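Local coordinates for protein cellulase (Bacillus sp. BG-CS10, PDB 5E09) that probably hydrolyses internal beta-1,4-glucosidic bonds of cellulose with a family 5 catalytic domain, in a three-module chain that ends in a family 46 carbohydrate-binding module, at residues Ile250-Thr261 and His299-His307; Asp433-Glu441 and Phe514-Tyr524. All coordinates share one frame; numbering follows the deposited sequence.

The two contacts belong to different modules of one chain and follow each other in sequence, contact 1 closing before contact 2 opens. Contact 1, residues 250-261 and 299-307, joins two neighbouring helices on the outside of the eight-stranded parallel barrel of the glycosyl hydrolase family 5 domain. Contact 2, residues 433-441 and 514-524, packs strands of the C-terminal carbohydrate-binding domain against each other. The centres of contact 1 and contact 2 lie about 42 Å apart, on opposite sides of the chain's centre. The nearest atoms of contact 1 and contact 2 are about 20 Å apart, so they do not touch. An arginine organises the polar part of contact 1, whereas contact 2 is chiefly apolar, with one tyrosine hydrogen bond.

Contact 1 of 2, residues Ile250-Thr261 and His299-His307; sequences IDTFNRVHNTFT and HLNERDVTH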
loop_
_atom_site.group_PDB
_atom_site.type_symbol
_atom_site.label_atom_id
_atom_site.label_comp_id
_atom_site.label_asym_id
_atom_site.label_seq_id
_atom_site.Cartn_x
_atom_site.Cartn_y
_atom_site.Cartn_z
ATOM N N ILE A 250 -1.465 -6.437 -14.551
ATOM C CA ILE A 250 -1.228 -7.528 -15.492
ATOM C C ILE A 250 0.056 -7.330 -16.296
ATOM O O ILE A 250 0.892 -8.229 -16.355
ATOM C CB ILE A 250 -2.422 -7.699 -16.451
ATOM C CG1 ILE A 250 -3.601 -8.327 -15.708
ATOM C CG2 ILE A 250 -2.041 -8.563 -17.645
ATOM C CD1 ILE A 250 -4.808 -8.549 -16.573
ATOM N N ASP A 251 0.214 -6.155 -16.901
ATOM C CA ASP A 251 1.408 -5.848 -17.685
ATOM C C ASP A 251 2.670 -5.909 -16.827
ATOM O O ASP A 251 3.657 -6.593 -17.182
ATOM C CB ASP A 251 1.289 -4.462 -18.335
ATOM C CG ASP A 251 0.142 -4.375 -19.337
ATOM O OD1 ASP A 251 -0.373 -5.433 -19.760
ATOM O OD2 ASP A 251 -0.239 -3.245 -19.712
ATOM N N THR A 252 2.631 -5.201 -15.695
ATOM C CA THR A 252 3.787 -5.140 -14.807
ATOM C C THR A 252 4.307 -6.530 -14.478
ATOM O O THR A 252 5.485 -6.857 -14.713
ATOM C CB THR A 252 3.465 -4.410 -13.490
ATOM O OG1 THR A 252 3.069 -3.060 -13.768
ATOM C CG2 THR A 252 4.680 -4.405 -12.576
ATOM N N PHE A 253 3.429 -7.376 -13.958
ATOM C CA PHE A 253 3.935 -8.647 -13.474
ATOM C C PHE A 253 4.074 -9.683 -14.586
ATOM O O PHE A 253 4.768 -10.681 -14.420
ATOM C CB PHE A 253 3.069 -9.122 -12.316
ATOM C CG PHE A 253 3.275 -8.294 -11.075
ATOM C CD1 PHE A 253 4.427 -8.443 -10.323
ATOM C CD2 PHE A 253 2.364 -7.318 -10.712
ATOM C CE1 PHE A 253 4.652 -7.666 -9.200
ATOM C CE2 PHE A 253 2.576 -6.536 -9.588
ATOM C CZ PHE A 253 3.724 -6.710 -8.828
ATOM N N ASN A 254 3.474 -9.418 -15.740
ATOM C CA ASN A 254 3.794 -10.207 -16.923
ATOM C C ASN A 254 5.254 -10.034 -17.295
ATOM O O ASN A 254 5.959 -11.017 -17.511
ATOM C CB ASN A 254 2.916 -9.830 -18.118
ATOM C CG ASN A 254 1.614 -10.604 -18.151
ATOM O OD1 ASN A 254 1.441 -11.582 -17.422
ATOM N ND2 ASN A 254 0.692 -10.170 -19.002
ATOM N N ARG A 255 5.732 -8.795 -17.365
ATOM C CA ARG A 255 7.129 -8.655 -17.753
ATOM C C ARG A 255 8.073 -9.066 -16.616
ATOM O O ARG A 255 9.174 -9.573 -16.880
ATOM C CB ARG A 255 7.436 -7.237 -18.245
ATOM C CG ARG A 255 7.169 -6.126 -17.281
ATOM C CD ARG A 255 7.620 -4.800 -17.868
ATOM N NE ARG A 255 7.272 -3.701 -16.981
ATOM C CZ ARG A 255 6.112 -3.059 -17.017
ATOM N NH1 ARG A 255 5.195 -3.399 -17.912
ATOM N NH2 ARG A 255 5.872 -2.073 -16.162
ATOM N N VAL A 256 7.649 -8.889 -15.363
ATOM C CA VAL A 256 8.463 -9.422 -14.265
ATOM C C VAL A 256 8.595 -10.946 -14.391
ATOM O O VAL A 256 9.671 -11.513 -14.204
ATOM C CB VAL A 256 7.878 -9.075 -12.876
ATOM C CG1 VAL A 256 8.588 -9.867 -11.780
ATOM C CG2 VAL A 256 7.984 -7.587 -12.610
ATOM N N HIS A 257 7.493 -11.602 -14.728
ATOM C CA HIS A 257 7.488 -13.053 -14.866
ATOM C C HIS A 257 8.350 -13.517 -16.045
ATOM O O HIS A 257 9.152 -14.444 -15.910
ATOM C CB HIS A 257 6.059 -13.562 -15.029
ATOM C CG HIS A 257 5.967 -15.040 -15.240
ATOM N ND1 HIS A 257 5.935 -15.941 -14.198
ATOM C CD2 HIS A 257 5.902 -15.775 -16.376
ATOM C CE1 HIS A 257 5.850 -17.167 -14.680
ATOM N NE2 HIS A 257 5.830 -17.093 -16.000
ATOM N N ASN A 258 8.186 -12.868 -17.193
ATOM C CA ASN A 258 8.952 -13.229 -18.384
ATOM C C ASN A 258 10.451 -13.056 -18.186
ATOM O O ASN A 258 11.245 -13.903 -18.606
ATOM C CB ASN A 258 8.508 -12.402 -19.590
ATOM C CG ASN A 258 7.045 -12.594 -19.915
ATOM O OD1 ASN A 258 6.457 -13.636 -19.605
ATOM N ND2 ASN A 258 6.442 -11.588 -20.543
ATOM N N THR A 259 10.843 -11.962 -17.541
ATOM C CA THR A 259 12.265 -11.683 -17.395
ATOM C C THR A 259 12.952 -12.588 -16.372
ATOM O O THR A 259 14.046 -13.083 -16.626
ATOM C CB THR A 259 12.505 -10.216 -17.011
ATOM O OG1 THR A 259 11.932 -9.371 -18.014
ATOM C CG2 THR A 259 13.999 -9.928 -16.905
ATOM N N PHE A 260 12.317 -12.819 -15.228
ATOM C CA PHE A 260 12.979 -13.547 -14.147
ATOM C C PHE A 260 12.394 -14.932 -13.853
ATOM O O PHE A 260 13.084 -15.946 -13.991
ATOM C CB PHE A 260 12.953 -12.719 -12.868
ATOM C CG PHE A 260 13.738 -11.446 -12.950
ATOM C CD1 PHE A 260 15.123 -11.472 -12.984
ATOM C CD2 PHE A 260 13.095 -10.222 -12.975
ATOM C CE1 PHE A 260 15.851 -10.300 -13.054
ATOM C CE2 PHE A 260 13.821 -9.042 -13.041
ATOM C CZ PHE A 260 15.197 -9.085 -13.083
ATOM N N THR A 261 11.135 -14.968 -13.424
ATOM C CA THR A 261 10.500 -16.216 -12.999
ATOM C C THR A 261 10.497 -17.285 -14.102
ATOM O O THR A 261 10.702 -18.464 -13.827
ATOM C CB THR A 261 9.051 -15.963 -12.526
ATOM O OG1 THR A 261 9.069 -15.132 -11.357
ATOM C CG2 THR A 261 8.349 -17.269 -12.188
ATOM N N HIS A 299 -3.059 -12.350 -9.183
ATOM C CA HIS A 299 -2.125 -12.403 -10.310
ATOM C C HIS A 299 -0.671 -12.669 -9.875
ATOM O O HIS A 299 0.106 -13.311 -10.615
ATOM C CB HIS A 299 -2.248 -11.129 -11.138
ATOM C CG HIS A 299 -3.458 -11.121 -12.020
ATOM N ND1 HIS A 299 -3.534 -11.858 -13.182
ATOM C CD2 HIS A 299 -4.656 -10.503 -11.886
ATOM C CE1 HIS A 299 -4.720 -11.681 -13.737
ATOM N NE2 HIS A 299 -5.420 -10.863 -12.975
ATOM N N LEU A 300 -0.320 -12.231 -8.667
ATOM C CA LEU A 300 0.984 -12.569 -8.093
ATOM C C LEU A 300 1.102 -14.073 -7.902
ATOM O O LEU A 300 2.141 -14.672 -8.207
ATOM C CB LEU A 300 1.213 -11.864 -6.754
ATOM C CG LEU A 300 1.293 -10.335 -6.759
ATOM C CD1 LEU A 300 1.518 -9.802 -5.349
ATOM C CD2 LEU A 300 2.375 -9.843 -7.717
ATOM N N ASN A 301 0.035 -14.675 -7.381
ATOM C CA ASN A 301 -0.000 -16.121 -7.198
ATOM C C ASN A 301 0.102 -16.863 -8.522
ATOM O O ASN A 301 0.876 -17.811 -8.639
ATOM C CB ASN A 301 -1.266 -16.540 -6.456
ATOM C CG ASN A 301 -1.239 -16.130 -5.000
ATOM O OD1 ASN A 301 -0.180 -15.923 -4.420
ATOM N ND2 ASN A 301 -2.418 -16.024 -4.395
ATOM N N GLU A 302 -0.660 -16.421 -9.521
ATOM C CA GLU A 302 -0.571 -17.025 -10.851
ATOM C C GLU A 302 0.845 -16.919 -11.422
ATOM O O GLU A 302 1.243 -17.734 -12.260
ATOM C CB GLU A 302 -1.571 -16.378 -11.818
ATOM C CG GLU A 302 -2.919 -17.091 -11.913
ATOM C CD GLU A 302 -3.820 -16.513 -12.998
ATOM O OE1 GLU A 302 -3.409 -15.540 -13.668
ATOM O OE2 GLU A 302 -4.940 -17.039 -13.189
ATOM N N ARG A 303 1.609 -15.921 -10.976
ATOM C CA ARG A 303 2.967 -15.766 -11.493
ATOM C C ARG A 303 4.083 -16.114 -10.496
ATOM O O ARG A 303 5.233 -15.713 -10.693
ATOM C CB ARG A 303 3.160 -14.340 -12.003
ATOM C CG ARG A 303 2.414 -14.058 -13.292
ATOM C CD ARG A 303 2.117 -12.577 -13.442
ATOM N NE ARG A 303 1.224 -12.313 -14.565
ATOM C CZ ARG A 303 -0.099 -12.427 -14.511
ATOM N NH1 ARG A 303 -0.694 -12.813 -13.387
ATOM N NH2 ARG A 303 -0.830 -12.162 -15.585
ATOM N N ASP A 304 3.743 -16.860 -9.445
ATOM C CA ASP A 304 4.711 -17.299 -8.429
ATOM C C ASP A 304 5.567 -16.177 -7.838
ATOM O O ASP A 304 6.751 -16.373 -7.548
ATOM C CB ASP A 304 5.639 -18.371 -9.004
ATOM C CG ASP A 304 4.897 -19.626 -9.421
ATOM O OD1 ASP A 304 3.834 -19.918 -8.831
ATOM O OD2 ASP A 304 5.380 -20.313 -10.347
ATOM N N VAL A 305 4.971 -15.004 -7.658
ATOM C CA VAL A 305 5.671 -13.909 -7.004
ATOM C C VAL A 305 5.405 -13.925 -5.507
ATOM O O VAL A 305 4.273 -13.727 -5.074
ATOM C CB VAL A 305 5.257 -12.536 -7.569
ATOM C CG1 VAL A 305 5.986 -11.416 -6.823
ATOM C CG2 VAL A 305 5.540 -12.464 -9.061
ATOM N N THR A 306 6.448 -14.171 -4.720
ATOM C CA THR A 306 6.337 -14.068 -3.275
ATOM C C THR A 306 6.208 -12.590 -2.914
ATOM O O THR A 306 7.000 -11.773 -3.371
ATOM C CB THR A 306 7.547 -14.697 -2.569
ATOM O OG1 THR A 306 7.426 -16.126 -2.605
ATOM C CG2 THR A 306 7.631 -14.245 -1.124
ATOM N N HIS A 307 5.201 -12.241 -2.118
ATOM C CA HIS A 307 4.931 -10.838 -1.817
ATOM C C HIS A 307 5.031 -10.525 -0.327
ATOM O O HIS A 307 4.824 -11.397 0.521
ATOM C CB HIS A 307 3.548 -10.448 -2.337
ATOM C CG HIS A 307 2.448 -11.329 -1.832
ATOM N ND1 HIS A 307 2.003 -11.285 -0.527
ATOM C CD2 HIS A 307 1.720 -12.287 -2.449
ATOM C CE1 HIS A 307 1.041 -12.177 -0.368
ATOM N NE2 HIS A 307 0.851 -12.801 -1.517
HETATM O O HOH W 1 9.430 -16.233 -9.088
#
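The amide oxygen OD1 of N254 is gripped side-on by R303: NE and NH2 each donate to it, both at 3.0 Å. Asparagine suits the place, its neutral amide oxygen accepting two N-H groups at once. Both nitrogens come from the same face of the amide, yet OD1 lies almost in the guanidinium plane, the two planes being 37° apart. The third nitrogen, R303 NH1, turns back to the last turn of helix 286-302, donating to H299 O at 2.9 Å and to H299 ND1. Arginine fits because its extended chain (chi3 -171°) spans the gap between helices, its aliphatic part running past F253 with R303 CD 3.4 Å from F253 O. Helices 243-261 and 286-302 are consecutive on the outside of the TIM barrel, with strand 267-272 between them in sequence, and R303 sits where the second gives way, through a Schellman motif with D304 at positive phi, to the turn into strand 306-311. Deeper in, L300 presents CD2 squarely over the F253 ring, 3.4 Å from its centroid, a CH-pi contact; L269 of strand 267-272 touches both side chains. Beside R303, I250 lays CG1 over one face of the H299 imidazole, offset toward the rim.

Contact 2 of 2, residues Asp433-Glu441 and Phe514-Tyr524; sequences DEPTLENTE and FHFWSGEMVEY
Apolar contacts dominate, P435 and L437 meeting F514, F516, V522 and Y524. P435 sets its compact, rigid ring over the F516 ring in a CH-pi contact, CG 3.6 Å from the ring centroid and 8° off its normal, while P435 CG also touches V522 CG2 at 3.8 Å. L437, whose branched tip can touch several neighbours at once, places CD1 among three of them: F514 CD2, V522 CG1 and Y524 CD1, the last at 3.8 Å. In the antiparallel beta fold of the carbohydrate-binding domain, 509-516 and 521-529 form a hairpin through a type I turn from F516 to G519; strand 436-443 and P435 just before it pack against this hairpin, burying P435, L437, F514, F516 and Y524. The hydrogen bonding across the contact rests on Y524, whose OH donates to E438 O at 2.6 Å. With CG anti to the backbone N (chi1 -163°), the phenol passes obliquely across L437 to that carbonyl, which lies near the ring plane. Charge enters at the other end, where the carboxylates of E434 and E520 stand nearly perpendicular, E434 OE2 4.2 Å from E520 OE1. R351 forms a salt bridge with E520 OE2, which probably eases their mutual repulsion.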
loop_
_atom_site.group_PDB
_atom_site.type_symbol
_atom_site.label_atom_id
_atom_site.label_comp_id
_atom_site.label_asym_id
_atom_site.label_seq_id
_atom_site.Cartn_x
_atom_site.Cartn_y
_atom_site.Cartn_z
ATOM N N ASP A 433 -29.476 10.759 2.702
ATOM C CA ASP A 433 -30.192 11.886 2.154
ATOM C C ASP A 433 -29.203 12.659 1.291
ATOM O O ASP A 433 -27.990 12.409 1.343
ATOM C CB ASP A 433 -30.762 12.766 3.262
ATOM C CG ASP A 433 -32.169 13.232 2.966
ATOM O OD1 ASP A 433 -32.421 13.678 1.822
ATOM O OD2 ASP A 433 -33.019 13.140 3.881
ATOM N N GLU A 434 -29.705 13.594 0.497
ATOM C CA GLU A 434 -28.826 14.426 -0.307
ATOM C C GLU A 434 -27.925 15.272 0.591
ATOM O O GLU A 434 -28.423 16.054 1.407
ATOM C CB GLU A 434 -29.640 15.322 -1.227
ATOM C CG GLU A 434 -28.812 16.302 -2.030
ATOM C CD GLU A 434 -29.632 17.485 -2.518
ATOM O OE1 GLU A 434 -30.309 18.134 -1.689
ATOM O OE2 GLU A 434 -29.608 17.758 -3.738
ATOM N N PRO A 435 -26.594 15.120 0.438
ATOM C CA PRO A 435 -25.638 15.866 1.270
ATOM C C PRO A 435 -25.742 17.383 1.060
ATOM O O PRO A 435 -26.087 17.844 -0.027
ATOM C CB PRO A 435 -24.269 15.329 0.817
ATOM C CG PRO A 435 -24.494 14.756 -0.531
ATOM C CD PRO A 435 -25.919 14.256 -0.548
ATOM N N THR A 436 -25.430 18.142 2.104
ATOM C CA THR A 436 -25.640 19.586 2.124
ATOM C C THR A 436 -24.421 20.326 2.676
ATOM O O THR A 436 -23.825 19.906 3.669
ATOM C CB THR A 436 -26.892 19.944 2.973
ATOM O OG1 THR A 436 -28.048 19.333 2.392
ATOM C CG2 THR A 436 -27.113 21.448 3.051
ATOM N N LEU A 437 -24.055 21.429 2.027
ATOM C CA LEU A 437 -22.965 22.270 2.503
ATOM C C LEU A 437 -23.476 23.646 2.911
ATOM O O LEU A 437 -24.565 24.054 2.513
ATOM C CB LEU A 437 -21.894 22.406 1.427
ATOM C CG LEU A 437 -21.363 21.081 0.894
ATOM C CD1 LEU A 437 -20.471 21.322 -0.308
ATOM C CD2 LEU A 437 -20.625 20.333 1.991
ATOM N N GLU A 438 -22.679 24.361 3.699
ATOM C CA GLU A 438 -23.063 25.678 4.190
ATOM C C GLU A 438 -22.073 26.776 3.809
ATOM O O GLU A 438 -20.908 26.508 3.514
ATOM C CB GLU A 438 -23.215 25.642 5.710
ATOM C CG GLU A 438 -24.302 24.701 6.193
ATOM C CD GLU A 438 -24.443 24.703 7.700
ATOM O OE1 GLU A 438 -23.737 25.495 8.360
ATOM O OE2 GLU A 438 -25.255 23.913 8.225
ATOM N N ASN A 439 -22.549 28.017 3.820
ATOM C CA ASN A 439 -21.671 29.173 3.663
ATOM C C ASN A 439 -20.645 29.231 4.782
ATOM O O ASN A 439 -20.909 28.790 5.907
ATOM C CB ASN A 439 -22.477 30.472 3.646
ATOM C CG ASN A 439 -23.501 30.504 2.540
ATOM O OD1 ASN A 439 -23.337 29.852 1.513
ATOM N ND2 ASN A 439 -24.571 31.262 2.742
ATOM N N THR A 440 -19.473 29.772 4.482
ATOM C CA THR A 440 -18.464 29.923 5.519
ATOM C C THR A 440 -17.480 31.011 5.132
ATOM O O THR A 440 -17.440 31.445 3.987
ATOM C CB THR A 440 -17.709 28.598 5.785
ATOM O OG1 THR A 440 -16.830 28.753 6.907
ATOM C CG2 THR A 440 -16.899 28.192 4.573
ATOM N N GLU A 441 -16.704 31.455 6.113
ATOM C CA GLU A 441 -15.681 32.472 5.925
ATOM C C GLU A 441 -14.434 31.970 6.619
ATOM O O GLU A 441 -14.534 31.343 7.668
ATOM C CB GLU A 441 -16.118 33.818 6.516
ATOM C CG GLU A 441 -17.291 34.479 5.804
ATOM C CD GLU A 441 -17.732 35.773 6.470
ATOM O OE1 GLU A 441 -17.252 36.059 7.594
ATOM O OE2 GLU A 441 -18.548 36.506 5.863
ATOM N N PHE A 514 -18.162 18.365 -5.471
ATOM C CA PHE A 514 -17.923 17.160 -4.680
ATOM C C PHE A 514 -18.701 15.957 -5.227
ATOM O O PHE A 514 -19.928 16.010 -5.383
ATOM C CB PHE A 514 -18.275 17.404 -3.214
ATOM C CG PHE A 514 -17.375 18.401 -2.539
ATOM C CD1 PHE A 514 -16.187 17.992 -1.955
ATOM C CD2 PHE A 514 -17.710 19.747 -2.500
ATOM C CE1 PHE A 514 -15.353 18.904 -1.332
ATOM C CE2 PHE A 514 -16.880 20.670 -1.881
ATOM C CZ PHE A 514 -15.697 20.245 -1.296
ATOM N N HIS A 515 -17.959 14.895 -5.537
ATOM C CA HIS A 515 -18.526 13.621 -5.968
ATOM C C HIS A 515 -18.626 12.656 -4.790
ATOM O O HIS A 515 -17.606 12.314 -4.156
ATOM C CB HIS A 515 -17.680 12.981 -7.077
ATOM C CG HIS A 515 -17.568 13.807 -8.324
ATOM N ND1 HIS A 515 -18.009 13.363 -9.554
ATOM C CD2 HIS A 515 -17.044 15.039 -8.538
ATOM C CE1 HIS A 515 -17.769 14.287 -10.467
ATOM N NE2 HIS A 515 -17.186 15.315 -9.876
ATOM N N PHE A 516 -19.857 12.217 -4.524
ATOM C CA PHE A 516 -20.173 11.267 -3.459
ATOM C C PHE A 516 -20.391 9.864 -4.018
ATOM O O PHE A 516 -20.712 9.702 -5.193
ATOM C CB PHE A 516 -21.419 11.713 -2.692
ATOM C CG PHE A 516 -21.223 12.961 -1.896
ATOM C CD1 PHE A 516 -21.279 14.204 -2.505
ATOM C CD2 PHE A 516 -20.981 12.894 -0.533
ATOM C CE1 PHE A 516 -21.091 15.359 -1.769
ATOM C CE2 PHE A 516 -20.798 14.048 0.209
ATOM C CZ PHE A 516 -20.848 15.279 -0.411
ATOM N N TRP A 517 -20.235 8.853 -3.169
ATOM C CA TRP A 517 -20.357 7.461 -3.606
ATOM C C TRP A 517 -21.796 7.019 -3.877
ATOM O O TRP A 517 -22.022 5.991 -4.508
ATOM C CB TRP A 517 -19.708 6.537 -2.575
ATOM C CG TRP A 517 -18.231 6.495 -2.762
ATOM C CD1 TRP A 517 -17.276 7.052 -1.953
ATOM C CD2 TRP A 517 -17.535 5.907 -3.853
ATOM N NE1 TRP A 517 -16.025 6.825 -2.473
ATOM C CE2 TRP A 517 -16.156 6.112 -3.659
ATOM C CE3 TRP A 517 -17.940 5.199 -5.001
ATOM C CZ2 TRP A 517 -15.179 5.656 -4.529
ATOM C CZ3 TRP A 517 -16.975 4.742 -5.878
ATOM C CH2 TRP A 517 -15.611 4.972 -5.640
ATOM N N SER A 518 -22.765 7.794 -3.406
ATOM C CA SER A 518 -24.161 7.561 -3.754
ATOM C C SER A 518 -24.421 7.878 -5.223
ATOM O O SER A 518 -25.366 7.365 -5.824
ATOM C CB SER A 518 -25.069 8.416 -2.891
ATOM O OG SER A 518 -24.967 9.770 -3.297
ATOM N N GLY A 519 -23.576 8.729 -5.793
ATOM C CA GLY A 519 -23.795 9.253 -7.128
ATOM C C GLY A 519 -24.126 10.734 -7.079
ATOM O O GLY A 519 -24.097 11.414 -8.098
ATOM N N GLU A 520 -24.442 11.237 -5.888
ATOM C CA GLU A 520 -24.747 12.657 -5.722
ATOM C C GLU A 520 -23.545 13.538 -6.025
ATOM O O GLU A 520 -22.398 13.160 -5.789
ATOM C CB GLU A 520 -25.245 12.950 -4.302
ATOM C CG GLU A 520 -26.669 12.507 -4.039
ATOM C CD GLU A 520 -27.685 13.291 -4.849
ATOM O OE1 GLU A 520 -27.448 14.489 -5.120
ATOM O OE2 GLU A 520 -28.722 12.703 -5.218
HETATM N N MSE A 521 -23.815 14.716 -6.561
HETATM C CA MSE A 521 -22.774 15.704 -6.767
HETATM C C MSE A 521 -23.229 17.022 -6.177
HETATM O O MSE A 521 -24.348 17.456 -6.423
HETATM C CB MSE A 521 -22.450 15.865 -8.250
HETATM C CG MSE A 521 -22.041 14.576 -8.928
HETATM SE SE MSE A 521 -21.435 14.913 -10.737
HETATM C CE MSE A 521 -21.478 13.085 -11.421
ATOM N N VAL A 522 -22.371 17.655 -5.387
ATOM C CA VAL A 522 -22.750 18.920 -4.768
ATOM C C VAL A 522 -21.803 20.037 -5.208
ATOM O O VAL A 522 -20.579 19.890 -5.152
ATOM C CB VAL A 522 -22.769 18.808 -3.233
ATOM C CG1 VAL A 522 -23.308 20.088 -2.612
ATOM C CG2 VAL A 522 -23.612 17.621 -2.813
ATOM N N GLU A 523 -22.381 21.144 -5.664
ATOM C CA GLU A 523 -21.608 22.276 -6.144
ATOM C C GLU A 523 -21.362 23.249 -5.007
ATOM O O GLU A 523 -22.195 23.388 -4.111
ATOM C CB GLU A 523 -22.329 22.976 -7.296
ATOM C CG GLU A 523 -22.566 22.092 -8.516
ATOM C CD GLU A 523 -21.320 21.916 -9.367
ATOM O OE1 GLU A 523 -20.441 22.805 -9.331
ATOM O OE2 GLU A 523 -21.218 20.893 -10.081
ATOM N N TYR A 524 -20.210 23.913 -5.045
ATOM C CA TYR A 524 -19.836 24.873 -4.014
ATOM C C TYR A 524 -18.898 25.917 -4.607
ATOM O O TYR A 524 -18.118 25.607 -5.497
ATOM C CB TYR A 524 -19.170 24.157 -2.841
ATOM C CG TYR A 524 -19.104 24.958 -1.560
ATOM C CD1 TYR A 524 -20.206 25.048 -0.715
ATOM C CD2 TYR A 524 -17.936 25.609 -1.186
ATOM C CE1 TYR A 524 -20.144 25.769 0.459
ATOM C CE2 TYR A 524 -17.866 26.333 -0.012
ATOM C CZ TYR A 524 -18.970 26.411 0.806
ATOM O OH TYR A 524 -18.899 27.127 1.977
#